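Local coordinates for phosphatidylethanolamine-binding protein (Plasmodium vivax, PDB 2GZQ) that probably binds phosphatidylethanolamine or related phospholipid ligands in a malaria parasite, at residues Ile41-Gly46 / Ile140-Ser145; Ser62-Ile67 / Leu124-Pro129; Ile80-Asp85 / Asn180-Asn185; Tyr166-Arg169 / Asn173-Gln176. All blocks are in the same frame, centred on the assembly; numbering follows the deposited sequence. Where two conformers were deposited one is given.

Interaction 1 (Ile41-Gly46 / Ile140-Ser145); sequences ISFKSG and ISFILS
I41 meets F142 in the buried space between two sheets, and its long branch makes most of the contact. The CB of I41 points toward the strand 140-145 but stays behind its own branches. CG2, the shorter of them, comes to 4.2 Å from F142 CZ, at the far rim of the ring. CG1 lies beside the backbone N (chi1 -57°) and mainly carries the chain onward: with chi2 extended at 162°, it delivers CD1 to the phenyl face. There CD1 of I41 stands 3.6 Å from F142 CG and 3.8 Å from the ring centroid. It is only 20° off the ring normal, a clear CH-pi contact displaced toward the CG side of the ring. The contact joins the two layers of a beta sandwich: I41 lies on strand 39-42 of the four-stranded sheet, and F142 belongs to strand 138-148 in the six-stranded one. Isoleucine suits its place because its unequal branches let one side chain serve both the near and the far part of an aromatic ring. At F43 the chain turns a corner, and the ring leans inward until F43 CZ lies 4.5 Å from F142 CZ, close to the plane of the F142 ring at its edge. V49 and P64 pack beside I41 and F43, while M83, a selenomethionine, touches F142 from the neighbouring strand 77-85.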
loop_
_atom_site.group_PDB
_atom_site.type_symbol
_atom_site.label_atom_id
_atom_site.label_comp_id
_atom_site.label_asym_id
_atom_site.label_seq_id
_atom_site.Cartn_x
_atom_site.Cartn_y
_atom_site.Cartn_z
ATOM N N ILE A 41 9.808 -1.370 5.983
ATOM C CA ILE A 41 9.630 -2.171 4.763
ATOM C C ILE A 41 10.961 -2.336 4.085
ATOM O O ILE A 41 11.596 -1.355 3.704
ATOM C CB ILE A 41 8.675 -1.506 3.777
ATOM C CG1 ILE A 41 7.321 -1.254 4.426
ATOM C CG2 ILE A 41 8.526 -2.325 2.483
ATOM C CD1 ILE A 41 6.471 -0.252 3.713
ATOM N N SER A 42 11.406 -3.588 3.953
ATOM C CA SER A 42 12.685 -3.931 3.335
ATOM C C SER A 42 12.428 -4.909 2.187
ATOM O O SER A 42 11.976 -6.016 2.400
ATOM C CB SER A 42 13.587 -4.603 4.374
ATOM O OG SER A 42 14.817 -4.964 3.791
ATOM N N PHE A 43 12.749 -4.502 0.966
ATOM C CA PHE A 43 12.738 -5.441 -0.150
ATOM C C PHE A 43 13.779 -6.523 0.031
ATOM O O PHE A 43 13.517 -7.712 -0.198
ATOM C CB PHE A 43 12.947 -4.709 -1.469
ATOM C CG PHE A 43 11.696 -4.070 -1.983
ATOM C CD1 PHE A 43 10.759 -4.837 -2.651
ATOM C CD2 PHE A 43 11.441 -2.723 -1.762
ATOM C CE1 PHE A 43 9.592 -4.281 -3.114
ATOM C CE2 PHE A 43 10.266 -2.141 -2.223
ATOM C CZ PHE A 43 9.333 -2.930 -2.901
ATOM N N LYS A 44 14.953 -6.102 0.466
ATOM C CA LYS A 44 16.120 -6.969 0.690
ATOM C C LYS A 44 17.118 -6.100 1.442
ATOM O O LYS A 44 16.919 -4.893 1.558
ATOM C CB LYS A 44 16.744 -7.430 -0.627
ATOM C CG LYS A 44 17.179 -6.299 -1.528
ATOM C CD LYS A 44 17.382 -6.796 -2.953
ATOM C CE LYS A 44 16.129 -6.594 -3.791
ATOM N NZ LYS A 44 15.769 -7.835 -4.532
ATOM N N SER A 45 18.196 -6.691 1.944
ATOM C CA SER A 45 19.112 -5.924 2.771
ATOM C C SER A 45 19.565 -4.682 2.021
ATOM O O SER A 45 20.026 -4.780 0.886
ATOM C CB SER A 45 20.321 -6.766 3.157
ATOM O OG SER A 45 21.243 -5.998 3.912
ATOM N N GLY A 46 19.432 -3.513 2.643
ATOM C CA GLY A 46 19.925 -2.282 2.035
ATOM C C GLY A 46 18.919 -1.617 1.104
ATOM O O GLY A 46 19.227 -0.613 0.471
ATOM N N ILE A 140 5.427 5.432 -4.860
ATOM C CA ILE A 140 4.985 4.077 -4.566
ATOM C C ILE A 140 4.693 4.010 -3.059
ATOM O O ILE A 140 5.566 4.275 -2.238
ATOM C CB ILE A 140 6.049 3.073 -5.006
ATOM C CG1 ILE A 140 6.349 3.183 -6.506
ATOM C CG2 ILE A 140 5.639 1.666 -4.603
ATOM C CD1 ILE A 140 5.208 2.995 -7.400
ATOM N N SER A 141 3.444 3.720 -2.725
ATOM C CA SER A 141 2.917 3.939 -1.402
ATOM C C SER A 141 2.347 2.675 -0.792
ATOM O O SER A 141 1.775 1.817 -1.480
ATOM C CB SER A 141 1.818 4.984 -1.477
ATOM O OG SER A 141 2.284 6.254 -1.933
ATOM N N PHE A 142 2.475 2.592 0.529
ATOM C CA PHE A 142 1.989 1.473 1.318
ATOM C C PHE A 142 1.034 2.020 2.360
ATOM O O PHE A 142 1.427 2.828 3.183
ATOM C CB PHE A 142 3.158 0.768 2.006
ATOM C CG PHE A 142 4.129 0.101 1.065
ATOM C CD1 PHE A 142 5.065 0.840 0.396
ATOM C CD2 PHE A 142 4.104 -1.262 0.875
ATOM C CE1 PHE A 142 5.986 0.227 -0.439
ATOM C CE2 PHE A 142 5.026 -1.883 0.026
ATOM C CZ PHE A 142 5.932 -1.118 -0.628
ATOM N N ILE A 143 -0.217 1.568 2.348
ATOM C CA ILE A 143 -1.242 2.046 3.258
ATOM C C ILE A 143 -1.691 0.881 4.149
ATOM O O ILE A 143 -2.094 -0.181 3.654
ATOM C CB ILE A 143 -2.466 2.565 2.492
ATOM C CG1 ILE A 143 -2.086 3.661 1.488
ATOM C CG2 ILE A 143 -3.524 3.057 3.471
ATOM C CD1 ILE A 143 -3.124 3.932 0.438
ATOM N N LEU A 144 -1.609 1.098 5.444
ATOM C CA LEU A 144 -1.948 0.115 6.448
ATOM C C LEU A 144 -3.208 0.516 7.176
ATOM O O LEU A 144 -3.292 1.661 7.668
ATOM C CB LEU A 144 -0.807 0.011 7.473
ATOM C CG LEU A 144 -0.869 -1.146 8.442
ATOM C CD1 LEU A 144 -0.599 -2.465 7.730
ATOM C CD2 LEU A 144 0.104 -0.918 9.625
ATOM N N SER A 145 -4.199 -0.384 7.211
ATOM C CA SER A 145 -5.492 -0.098 7.816
ATOM C C SER A 145 -5.901 -1.256 8.714
ATOM O O SER A 145 -5.373 -2.356 8.620
ATOM C CB SER A 145 -6.563 0.116 6.733
ATOM O OG SER A 145 -6.204 1.141 5.851
#

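Interaction 2 (Ser62-Ile67 / Leu124-Pro129); sequences SVPRNI and LPYVGP
The ring of Y126 lies flat against the backbone of S62 and V63, so that a peptide group and an alpha carbon, more than a side chain, cover its face. V63 CA sits over the ring centre, 3.7 Å from the centroid and 11° off the normal, in a CH-pi contact. V63 N follows over the same ring, 3.4 Å from Y126 CD2, and S62 C comes obliquely to 3.3 Å from Y126 CE2. Holding CG anti to the backbone N (chi1 -177°) carries the tyrosine ring across from its loop to this peptide. The V63 side chain runs at a slant to the tyrosine, its CB 3.9 Å from Y126 CG, and P64 CD meets Y126 CE1 at the same distance. Here the loop after strand 121-124 of the six-stranded sheet closes on the approach to strand 66-69 of the other sheet in the sandwich. That strand opens with a classic beta bulge, where R65 and N66 both face S42. Tyrosine fits because its flat apolar ring can lie on a backbone while the OH at its far end hydrogen-bonds to T60 O. F43 and M83 pack against it as well.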
loop_
_atom_site.group_PDB
_atom_site.type_symbol
_atom_site.label_atom_id
_atom_site.label_comp_id
_atom_site.label_asym_id
_atom_site.label_seq_id
_atom_site.Cartn_x
_atom_site.Cartn_y
_atom_site.Cartn_z
ATOM N N SER A 62 9.911 -8.689 -6.525
ATOM C CA SER A 62 9.266 -9.568 -5.554
ATOM C C SER A 62 8.731 -8.844 -4.340
ATOM O O SER A 62 9.171 -7.743 -4.014
ATOM C CB SER A 62 10.206 -10.659 -5.073
ATOM O OG SER A 62 10.712 -11.410 -6.163
ATOM N N VAL A 63 7.802 -9.485 -3.663
ATOM C CA VAL A 63 7.197 -8.920 -2.472
ATOM C C VAL A 63 8.285 -8.585 -1.461
ATOM O O VAL A 63 9.288 -9.285 -1.372
ATOM C CB VAL A 63 6.147 -9.893 -1.919
ATOM C CG1 VAL A 63 6.772 -11.116 -1.299
ATOM C CG2 VAL A 63 5.226 -9.231 -0.932
ATOM N N PRO A 64 8.144 -7.494 -0.712
ATOM C CA PRO A 64 9.171 -7.213 0.296
ATOM C C PRO A 64 9.486 -8.404 1.180
ATOM O O PRO A 64 8.574 -9.062 1.683
ATOM C CB PRO A 64 8.557 -6.070 1.089
ATOM C CG PRO A 64 7.747 -5.319 0.061
ATOM C CD PRO A 64 7.135 -6.418 -0.785
ATOM N N ARG A 65 10.761 -8.671 1.414
ATOM C CA ARG A 65 11.141 -9.806 2.229
ATOM C C ARG A 65 10.718 -9.588 3.686
ATOM O O ARG A 65 10.347 -10.543 4.367
ATOM C CB ARG A 65 12.650 -10.049 2.149
ATOM C CG ARG A 65 13.073 -11.338 2.816
ATOM C CD ARG A 65 14.530 -11.681 2.574
ATOM N NE ARG A 65 14.923 -12.907 3.282
ATOM C CZ ARG A 65 16.160 -13.391 3.301
ATOM N NH1 ARG A 65 16.438 -14.496 3.960
ATOM N NH2 ARG A 65 17.126 -12.768 2.656
ATOM N N ASN A 66 10.880 -8.374 4.195
ATOM C CA ASN A 66 10.609 -8.107 5.605
ATOM C C ASN A 66 9.828 -6.838 5.794
ATOM O O ASN A 66 10.262 -5.767 5.342
ATOM C CB ASN A 66 11.899 -8.013 6.415
ATOM C CG ASN A 66 12.540 -9.328 6.582
ATOM O OD1 ASN A 66 12.118 -10.132 7.403
ATOM N ND2 ASN A 66 13.543 -9.583 5.772
ATOM N N ILE A 67 8.685 -6.940 6.467
ATOM C CA ILE A 67 7.930 -5.794 6.898
ATOM C C ILE A 67 7.734 -5.929 8.385
ATOM O O ILE A 67 7.528 -7.037 8.881
ATOM C CB ILE A 67 6.602 -5.696 6.157
ATOM C CG1 ILE A 67 6.851 -5.422 4.680
ATOM C CG2 ILE A 67 5.704 -4.629 6.772
ATOM C CD1 ILE A 67 5.619 -5.434 3.829
ATOM N N LEU A 124 -4.884 -9.526 -3.657
ATOM C CA LEU A 124 -4.206 -9.266 -4.929
ATOM C C LEU A 124 -2.726 -9.594 -4.746
ATOM O O LEU A 124 -2.039 -8.898 -3.980
ATOM C CB LEU A 124 -4.370 -7.807 -5.358
ATOM C CG LEU A 124 -5.815 -7.414 -5.673
ATOM C CD1 LEU A 124 -5.923 -5.896 -5.780
ATOM C CD2 LEU A 124 -6.290 -8.064 -6.978
ATOM N N PRO A 125 -2.216 -10.613 -5.468
ATOM C CA PRO A 125 -0.835 -10.966 -5.219
ATOM C C PRO A 125 0.110 -9.887 -5.750
ATOM O O PRO A 125 -0.197 -9.179 -6.716
ATOM C CB PRO A 125 -0.658 -12.281 -5.977
ATOM C CG PRO A 125 -1.690 -12.250 -7.058
ATOM C CD PRO A 125 -2.831 -11.446 -6.520
ATOM N N TYR A 126 1.264 -9.771 -5.114
ATOM C CA TYR A 126 2.244 -8.745 -5.436
ATOM C C TYR A 126 2.639 -8.782 -6.896
ATOM O O TYR A 126 3.060 -9.842 -7.399
ATOM C CB TYR A 126 3.494 -8.952 -4.567
ATOM C CG TYR A 126 4.525 -7.879 -4.782
ATOM C CD1 TYR A 126 4.519 -6.727 -4.036
ATOM C CD2 TYR A 126 5.502 -8.022 -5.758
ATOM C CE1 TYR A 126 5.469 -5.751 -4.219
ATOM C CE2 TYR A 126 6.453 -7.029 -5.978
ATOM C CZ TYR A 126 6.414 -5.880 -5.218
ATOM O OH TYR A 126 7.333 -4.854 -5.413
ATOM N N VAL A 127 2.603 -7.628 -7.551
ATOM C CA VAL A 127 3.285 -7.437 -8.823
ATOM C C VAL A 127 4.076 -6.159 -8.698
ATOM O O VAL A 127 3.579 -5.152 -8.170
ATOM C CB VAL A 127 2.305 -7.370 -10.001
ATOM C CG1 VAL A 127 1.508 -8.656 -10.112
ATOM C CG2 VAL A 127 1.382 -6.166 -9.883
ATOM N N GLY A 128 5.317 -6.189 -9.135
ATOM C CA GLY A 128 6.207 -5.045 -8.903
ATOM C C GLY A 128 5.850 -3.811 -9.714
ATOM O O GLY A 128 5.057 -3.891 -10.654
ATOM N N PRO A 129 6.428 -2.653 -9.352
ATOM C CA PRO A 129 6.193 -1.376 -10.016
ATOM C C PRO A 129 6.242 -1.426 -11.500
ATOM O O PRO A 129 7.085 -2.086 -12.096
ATOM C CB PRO A 129 7.273 -0.465 -9.442
ATOM C CG PRO A 129 7.514 -1.011 -8.084
ATOM C CD PRO A 129 7.369 -2.505 -8.230
#

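Interaction 3 (Ile80-Asp85 / Asn180-Asn185); sequences ILFMID and NVIQMN
The carbonyl O of V181, a residue whose side chain leans on F82, is gripped twice by N185. N185 ND2 donates over 2.9 Å to V181 O in a nearly straight bond (168° at the hydrogen), and N185 N reaches that O at 3.2 Å from the other face of the carbonyl plane. N185 is the first residue to leave the helix 178-184, so its amide bends back over the last turn, while its OD1 accepts from T156 N. Within the same last turn Q183 NE2 donates to N180 OD1 at 3.0 Å, through a more bent bond (141°).

The inner side of the helix is apolar. I182 and F82 slide past each other in opposite directions, and I182 CG1 approaches the edge of the phenyl ring, 3.8 Å from F82 CE2. V181 CG1 comes in obliquely, 4.2 Å from F82 CZ. The ring of F172 also meets that of F82 edge to face. Phenylalanine is long enough to span from strand 77-85 to the helix, where two branched side chains pack against it. The polar bonds thus fix the helix end locally, whereas helix and sheet are joined here by apolar packing, so the fit of the side chains rather than any polar bond between these segments would set how they lie.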
loop_
_atom_site.group_PDB
_atom_site.type_symbol
_atom_site.label_atom_id
_atom_site.label_comp_id
_atom_site.label_asym_id
_atom_site.label_seq_id
_atom_site.Cartn_x
_atom_site.Cartn_y
_atom_site.Cartn_z
ATOM N N ILE A 80 -4.813 -4.759 7.142
ATOM C CA ILE A 80 -4.877 -4.924 5.691
ATOM C C ILE A 80 -3.920 -3.910 5.078
ATOM O O ILE A 80 -3.902 -2.736 5.468
ATOM C CB ILE A 80 -6.341 -4.791 5.161
ATOM C CG1 ILE A 80 -6.381 -5.003 3.656
ATOM C CG2 ILE A 80 -6.980 -3.494 5.612
ATOM C CD1 ILE A 80 -7.800 -5.168 3.102
ATOM N N LEU A 81 -3.102 -4.376 4.142
ATOM C CA LEU A 81 -2.022 -3.585 3.562
ATOM C C LEU A 81 -2.216 -3.531 2.059
ATOM O O LEU A 81 -2.385 -4.565 1.410
ATOM C CB LEU A 81 -0.695 -4.263 3.899
ATOM C CG LEU A 81 0.562 -3.605 3.350
ATOM C CD1 LEU A 81 0.750 -2.173 3.761
ATOM C CD2 LEU A 81 1.785 -4.399 3.758
ATOM N N PHE A 82 -2.164 -2.321 1.517
ATOM C CA PHE A 82 -2.237 -2.104 0.092
ATOM C C PHE A 82 -0.935 -1.430 -0.344
ATOM O O PHE A 82 -0.491 -0.476 0.324
ATOM C CB PHE A 82 -3.389 -1.146 -0.277
ATOM C CG PHE A 82 -4.775 -1.633 0.062
ATOM C CD1 PHE A 82 -5.163 -2.940 -0.109
ATOM C CD2 PHE A 82 -5.734 -0.752 0.545
ATOM C CE1 PHE A 82 -6.455 -3.333 0.188
ATOM C CE2 PHE A 82 -6.995 -1.151 0.809
ATOM C CZ PHE A 82 -7.365 -2.429 0.660
HETATM N N MSE A 83 -0.359 -1.851 -1.461
HETATM C CA MSE A 83 0.659 -1.090 -2.103
HETATM C C MSE A 83 0.134 -0.574 -3.437
HETATM O O MSE A 83 -0.438 -1.343 -4.226
HETATM C CB MSE A 83 1.816 -2.014 -2.307
HETATM C CG MSE A 83 2.952 -1.404 -2.988
HETATM SE SE MSE A 83 3.987 -2.866 -3.560
HETATM C CE MSE A 83 5.314 -1.906 -4.594
ATOM N N ILE A 84 0.301 0.729 -3.660
ATOM C CA ILE A 84 -0.267 1.416 -4.809
ATOM C C ILE A 84 0.746 2.317 -5.492
ATOM O O ILE A 84 1.711 2.777 -4.889
ATOM C CB ILE A 84 -1.514 2.242 -4.469
ATOM C CG1 ILE A 84 -1.177 3.302 -3.442
ATOM C CG2 ILE A 84 -2.636 1.355 -3.994
ATOM C CD1 ILE A 84 -2.153 4.427 -3.398
ATOM N N ASP A 85 0.468 2.621 -6.750
ATOM C CA ASP A 85 1.095 3.726 -7.466
ATOM C C ASP A 85 0.026 4.755 -7.820
ATOM O O ASP A 85 -0.787 4.503 -8.712
ATOM C CB ASP A 85 1.785 3.206 -8.723
ATOM C CG ASP A 85 2.561 4.287 -9.457
ATOM O OD1 ASP A 85 3.127 3.984 -10.537
ATOM O OD2 ASP A 85 2.606 5.420 -8.935
ATOM N N ASN A 180 -10.788 5.183 -1.217
ATOM C CA ASN A 180 -12.210 4.897 -1.415
ATOM C C ASN A 180 -12.584 3.503 -0.881
ATOM O O ASN A 180 -13.589 3.336 -0.191
ATOM C CB ASN A 180 -12.598 5.064 -2.875
ATOM C CG ASN A 180 -14.090 5.000 -3.084
ATOM O OD1 ASN A 180 -14.853 5.591 -2.326
ATOM N ND2 ASN A 180 -14.531 4.318 -4.139
ATOM N N VAL A 181 -11.776 2.513 -1.219
ATOM C CA VAL A 181 -12.004 1.165 -0.720
ATOM C C VAL A 181 -11.989 1.079 0.797
ATOM O O VAL A 181 -12.858 0.472 1.399
ATOM C CB VAL A 181 -11.014 0.180 -1.333
ATOM C CG1 VAL A 181 -11.115 -1.181 -0.670
ATOM C CG2 VAL A 181 -11.271 0.053 -2.838
ATOM N N ILE A 182 -11.041 1.765 1.414
ATOM C CA ILE A 182 -10.935 1.773 2.846
ATOM C C ILE A 182 -12.175 2.378 3.486
ATOM O O ILE A 182 -12.789 1.805 4.390
ATOM C CB ILE A 182 -9.645 2.507 3.238
ATOM C CG1 ILE A 182 -8.435 1.658 2.849
ATOM C CG2 ILE A 182 -9.633 2.908 4.743
ATOM C CD1 ILE A 182 -7.132 2.433 2.804
ATOM N N GLN A 183 -12.592 3.533 2.998
ATOM C CA GLN A 183 -13.668 4.236 3.670
ATOM C C GLN A 183 -14.992 3.526 3.399
ATOM O O GLN A 183 -15.839 3.436 4.297
ATOM C CB GLN A 183 -13.692 5.742 3.371
ATOM C CG GLN A 183 -13.983 6.081 1.980
ATOM C CD GLN A 183 -15.437 6.147 1.715
ATOM O OE1 GLN A 183 -16.227 6.430 2.603
ATOM N NE2 GLN A 183 -15.811 5.866 0.483
HETATM N N MSE A 184 -15.198 2.975 2.202
HETATM C CA MSE A 184 -16.465 2.325 1.910
HETATM C C MSE A 184 -16.631 1.004 2.667
HETATM O O MSE A 184 -17.749 0.498 2.799
HETATM C CB MSE A 184 -16.657 2.162 0.393
HETATM C CG MSE A 184 -15.870 1.042 -0.282
HETATM SE SE MSE A 184 -15.652 1.430 -2.257
HETATM C CE MSE A 184 -15.640 -0.397 -2.818
ATOM N N ASN A 185 -15.520 0.439 3.164
ATOM C CA ASN A 185 -15.532 -0.756 4.008
ATOM C C ASN A 185 -15.451 -0.440 5.501
ATOM O O ASN A 185 -15.306 -1.322 6.328
ATOM C CB ASN A 185 -14.365 -1.667 3.620
ATOM C CG ASN A 185 -14.668 -2.490 2.417
ATOM O OD1 ASN A 185 -15.371 -3.500 2.513
ATOM N ND2 ASN A 185 -14.229 -2.030 1.252
#

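Interaction 4 (Tyr166-Arg169 / Asn173-Gln176); sequences YITR and NNCQ
N173 and T168 form the tight part of this contact, built round one side-chain oxygen. T168 N donates to N173 OD1 over 2.9 Å with an angle of 162° at the hydrogen, reaching the oxygen tilted 27° from the carbonyl plane. I167 hems in the same oxygen with carbon: its CA lies 3.3 Å and its CB 3.4 Å from N173 OD1. The two side chains cross at about a right angle, and CG2 of I167 rests near the amide as well. At the backbone, N173 CA makes a CA-H...O contact of 3.0 Å with T168 O. Having CG anti to the backbone N (chi1 -164°) is what turns the amide back onto the preceding loop.

N173 and N174 both have positive phi, the left-handed helical conformation, and they lie in the short helix 171-174; this is probably the left-handed helix thought to belong to a functional motif of the protein. Asparagine suits such positions, since it tolerates left-handed backbone angles better than most residues and offers both an acceptor and a donor: here ND2 of N173 gives its hydrogen bond to G157 O.

The outer side is looser. N174, an exposed residue, merely sets its OD1 3.6 Å from the T168 methyl CG2. A water donates to Y166 O at 2.7 Å, and its link to N173 ND2, at 3.4 Å, is weak. R169, by contrast, is buried: its side chain starts off away from 173-176, and its guanidinium is held by a salt bridge to E164 and a hydrogen bond to P125 O.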
loop_
_atom_site.group_PDB
_atom_site.type_symbol
_atom_site.label_atom_id
_atom_site.label_comp_id
_atom_site.label_asym_id
_atom_site.label_seq_id
_atom_site.Cartn_x
_atom_site.Cartn_y
_atom_site.Cartn_z
ATOM N N TYR A 166 -10.222 -11.708 -13.351
ATOM C CA TYR A 166 -11.427 -11.313 -12.648
ATOM C C TYR A 166 -11.296 -9.960 -11.961
ATOM O O TYR A 166 -12.251 -9.499 -11.350
ATOM C CB TYR A 166 -11.857 -12.398 -11.652
ATOM C CG TYR A 166 -12.301 -13.675 -12.350
ATOM C CD1 TYR A 166 -11.440 -14.761 -12.418
ATOM C CD2 TYR A 166 -13.538 -13.776 -12.951
ATOM C CE1 TYR A 166 -11.813 -15.921 -13.050
ATOM C CE2 TYR A 166 -13.924 -14.951 -13.586
ATOM C CZ TYR A 166 -13.045 -16.005 -13.635
ATOM O OH TYR A 166 -13.407 -17.179 -14.273
ATOM N N ILE A 167 -10.132 -9.331 -12.059
ATOM C CA ILE A 167 -9.876 -8.034 -11.470
ATOM C C ILE A 167 -9.075 -7.175 -12.427
ATOM O O ILE A 167 -8.577 -7.656 -13.436
ATOM C CB ILE A 167 -9.156 -8.165 -10.078
ATOM C CG1 ILE A 167 -7.871 -8.983 -10.151
ATOM C CG2 ILE A 167 -10.102 -8.776 -9.070
ATOM C CD1 ILE A 167 -6.672 -8.262 -10.708
ATOM N N THR A 168 -8.953 -5.895 -12.119
ATOM C CA THR A 168 -8.010 -5.042 -12.819
ATOM C C THR A 168 -7.205 -4.281 -11.781
ATOM O O THR A 168 -7.718 -3.905 -10.741
ATOM C CB THR A 168 -8.662 -4.071 -13.805
ATOM O OG1 THR A 168 -7.614 -3.306 -14.434
ATOM C CG2 THR A 168 -9.680 -3.172 -13.157
ATOM N N ARG A 169 -5.921 -4.064 -12.036
ATOM C CA ARG A 169 -5.127 -3.279 -11.104
ATOM C C ARG A 169 -5.205 -1.782 -11.366
ATOM O O ARG A 169 -4.833 -0.996 -10.518
ATOM C CB ARG A 169 -3.700 -3.811 -11.074
ATOM C CG ARG A 169 -3.669 -5.222 -10.533
ATOM C CD ARG A 169 -2.388 -5.955 -10.838
ATOM N NE ARG A 169 -2.417 -7.299 -10.261
ATOM C CZ ARG A 169 -1.990 -7.613 -9.045
ATOM N NH1 ARG A 169 -1.448 -6.699 -8.242
ATOM N NH2 ARG A 169 -2.105 -8.862 -8.625
ATOM N N ASN A 173 -9.027 -1.761 -9.104
ATOM C CA ASN A 173 -10.082 -2.725 -9.410
ATOM C C ASN A 173 -11.403 -2.070 -9.665
ATOM O O ASN A 173 -12.456 -2.549 -9.263
ATOM C CB ASN A 173 -10.235 -3.792 -8.338
ATOM C CG ASN A 173 -11.032 -4.970 -8.848
ATOM O OD1 ASN A 173 -10.911 -5.294 -10.022
ATOM N ND2 ASN A 173 -11.917 -5.564 -8.002
ATOM N N ASN A 174 -11.359 -0.960 -10.380
ATOM C CA ASN A 174 -12.541 -0.165 -10.719
ATOM C C ASN A 174 -13.254 0.375 -9.476
ATOM O O ASN A 174 -14.476 0.588 -9.512
ATOM C CB ASN A 174 -13.525 -0.980 -11.586
ATOM C CG ASN A 174 -13.026 -1.200 -13.003
ATOM O OD1 ASN A 174 -13.170 -2.285 -13.558
ATOM N ND2 ASN A 174 -12.406 -0.185 -13.564
ATOM N N CYS A 175 -12.509 0.597 -8.392
ATOM C CA CYS A 175 -13.024 1.342 -7.240
ATOM C C CYS A 175 -12.299 2.678 -7.049
ATOM O O CYS A 175 -12.501 3.374 -6.030
ATOM C CB CYS A 175 -12.933 0.518 -5.964
ATOM S SG CYS A 175 -13.839 -1.035 -6.042
ATOM N N GLN A 176 -11.482 3.011 -8.035
ATOM C CA GLN A 176 -10.801 4.293 -8.193
ATOM C C GLN A 176 -9.564 4.398 -7.300
ATOM O O GLN A 176 -8.465 4.515 -7.821
ATOM C CB GLN A 176 -11.755 5.465 -8.031
ATOM C CG GLN A 176 -13.027 5.290 -8.839
ATOM C CD GLN A 176 -12.774 4.897 -10.283
ATOM O OE1 GLN A 176 -12.013 5.556 -10.980
ATOM N NE2 GLN A 176 -13.451 3.838 -10.747
HETATM O O HOH W 1 -13.640 -7.545 -10.094
#

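Interactions 1 and 3 are buried, interaction 2 is partly so, and interaction 4 lies at the surface. Interactions 1 and 2 both reach the four-stranded sheet, where S42 N and N66 O probably pair, and the F43 ring touches Y126. Interactions 1 and 3 share the six-stranded sheet through neighbouring strands 138-148 and 77-85, yet one packs against the opposing sheet and the other against a helix. Selenomethionine M83 links interaction 3 to Y126. Chemistry follows depth: carbon against ring inside, ring against peptide at the intermediate site, and amide and water bonds outside. Interaction 4 meets interaction 3 through C175 and interaction 2 through R169.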